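Local coordinates for glyoxalase family protein (PDB 2P7Q) that catalyses the manganese-dependent hydration of the antibiotic fosfomycin, opening its epoxide to a diol and so conferring resistance to the drug, at residues A[97-100]-A[101-105]. The protein carries 1 engineered substitution. Residues are numbered along the deposited sequence; the frame is centred on the assembly and turned at random.
Sequences RPRV and QGEGR. With GG6 ([(1S,2S)-1,2-dihydroxypropyl]phosphonic acid), chain H.
The R99 side chain lies along the backbone of E103 in a tight surface loop, while the E103 side chain runs the other way, to the bound diol. E103 is fully extended, with CG anti to the backbone N (chi1 -172°), and this carries its carboxylate past V100 to the ligand. There OE1 comes within 3.0 Å of the methyl carbon C3 of GG6, while OE2 faces V100, whose CG2 also packs 3.6 Å from E103 CB. Although OE2 lies 3.1 Å from V100 N, the angle is too poor for a hydrogen bond.

The aliphatic part of R99 rests on the carbonyl oxygen of E103, CD 3.3 Å from O. The charged ends diverge, R99 NE staying 6.7 Å from E103 OE2, and form no salt bridge. A bend at chi3 (-75°) then swings the R99 guanidinium toward R105, where R99 NH1 touches R105 CD at 3.1 Å. The two guanidinium groups, inclined at 49°, bring like charges near each other, with R99 NH1 4.5 Å from R105 NE; weak, long ion pairs from R105 to D80 and E96 may ease this.

At the bend, the backbone of G102 takes a conformation in which a CB would press against the carbonyl oxygen of Q101. The loop links helix 79-87 to strand 106-110, with E103 bordering the product pocket about 7 Å from the manganese and R105 pairing through its backbone with A121, just beyond strand 116-120.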
loop_
_atom_site.group_PDB
_atom_site.type_symbol
_atom_site.label_atom_id
_atom_site.label_comp_id
_atom_site.label_asym_id
_atom_site.label_seq_id
_atom_site.Cartn_x
_atom_site.Cartn_y
_atom_site.Cartn_z
ATOM N N ARG A 97 -6.138 17.813 5.939
ATOM C CA ARG A 97 -4.826 18.141 5.404
ATOM C C ARG A 97 -4.968 19.285 4.386
ATOM O O ARG A 97 -5.961 19.353 3.659
ATOM C CB ARG A 97 -4.260 16.889 4.746
ATOM C CG ARG A 97 -2.786 16.902 4.495
ATOM C CD ARG A 97 -2.354 15.578 3.903
ATOM N NE ARG A 97 -0.915 15.548 3.671
ATOM C CZ ARG A 97 -0.007 15.549 4.640
ATOM N NH1 ARG A 97 -0.394 15.572 5.911
ATOM N NH2 ARG A 97 1.285 15.539 4.342
ATOM N N PRO A 98 -3.983 20.204 4.324
ATOM C CA PRO A 98 -4.035 21.333 3.380
ATOM C C PRO A 98 -4.144 20.892 1.919
ATOM O O PRO A 98 -3.327 20.106 1.441
ATOM C CB PRO A 98 -2.734 22.078 3.660
ATOM C CG PRO A 98 -2.489 21.791 5.108
ATOM C CD PRO A 98 -2.803 20.317 5.199
ATOM N N ARG A 99 -5.156 21.413 1.222
ATOM C CA ARG A 99 -5.415 21.083 -0.183
ATOM C C ARG A 99 -4.906 22.123 -1.180
ATOM O O ARG A 99 -4.162 23.035 -0.819
ATOM C CB ARG A 99 -6.919 20.887 -0.401
ATOM C CG ARG A 99 -7.462 19.537 0.047
ATOM C CD ARG A 99 -8.987 19.519 0.014
ATOM N NE ARG A 99 -9.557 20.276 1.125
ATOM C CZ ARG A 99 -10.851 20.542 1.263
ATOM N NH1 ARG A 99 -11.714 20.116 0.353
ATOM N NH2 ARG A 99 -11.281 21.232 2.313
ATOM N N VAL A 100 -5.315 21.971 -2.440
ATOM C CA VAL A 100 -4.919 22.894 -3.504
ATOM C C VAL A 100 -6.039 23.150 -4.525
ATOM O O VAL A 100 -5.827 23.000 -5.733
ATOM C CB VAL A 100 -3.666 22.382 -4.272
ATOM C CG1 VAL A 100 -2.459 22.347 -3.349
ATOM C CG2 VAL A 100 -3.934 21.003 -4.848
ATOM N N GLN A 101 -7.214 23.550 -4.034
ATOM C CA GLN A 101 -8.374 23.840 -4.886
ATOM C C GLN A 101 -8.335 23.037 -6.179
ATOM O O GLN A 101 -7.885 23.528 -7.216
ATOM C CB GLN A 101 -8.430 25.335 -5.210
ATOM C CG GLN A 101 -8.597 26.217 -3.988
ATOM C CD GLN A 101 -8.433 27.689 -4.308
ATOM O OE1 GLN A 101 -7.392 28.114 -4.812
ATOM N NE2 GLN A 101 -9.461 28.480 -4.011
ATOM N N GLY A 102 -8.813 21.799 -6.103
ATOM C CA GLY A 102 -8.806 20.913 -7.252
ATOM C C GLY A 102 -8.323 19.556 -6.780
ATOM O O GLY A 102 -8.183 18.607 -7.554
ATOM N N GLU A 103 -8.054 19.492 -5.480
ATOM C CA GLU A 103 -7.601 18.280 -4.810
ATOM C C GLU A 103 -8.822 17.865 -3.989
ATOM O O GLU A 103 -9.266 18.609 -3.109
ATOM C CB GLU A 103 -6.410 18.617 -3.905
ATOM C CG GLU A 103 -5.689 17.435 -3.261
ATOM C CD GLU A 103 -4.430 17.872 -2.509
ATOM O OE1 GLU A 103 -3.764 17.023 -1.869
ATOM O OE2 GLU A 103 -4.105 19.077 -2.560
ATOM N N GLY A 104 -9.382 16.700 -4.296
ATOM C CA GLY A 104 -10.562 16.241 -3.581
ATOM C C GLY A 104 -10.376 16.061 -2.086
ATOM O O GLY A 104 -9.247 15.996 -1.597
ATOM N N ARG A 105 -11.485 15.981 -1.357
ATOM C CA ARG A 105 -11.445 15.794 0.095
ATOM C C ARG A 105 -10.886 14.407 0.446
ATOM O O ARG A 105 -11.007 13.458 -0.335
ATOM C CB ARG A 105 -12.851 15.921 0.686
ATOM C CG ARG A 105 -13.548 17.239 0.437
ATOM C CD ARG A 105 -13.638 18.091 1.706
ATOM N NE ARG A 105 -14.480 17.533 2.774
ATOM C CZ ARG A 105 -15.741 17.121 2.620
ATOM N NH1 ARG A 105 -16.330 17.178 1.429
ATOM N NH2 ARG A 105 -16.432 16.686 3.669
HETATM O O1 GG6 H . -3.754 12.036 -0.429
HETATM C C2 GG6 H . -3.432 12.943 -1.525
HETATM C C3 GG6 H . -4.491 14.106 -1.552
HETATM C C1 GG6 H . -1.987 13.551 -1.361
HETATM O O2 GG6 H . -1.889 14.303 -0.160
HETATM P P GG6 H . -0.723 12.305 -1.326
HETATM O O3 GG6 H . -0.759 11.470 -2.639
HETATM O O4 GG6 H . 0.543 12.968 -1.194
HETATM O O5 GG6 H . -0.925 11.330 -0.093
#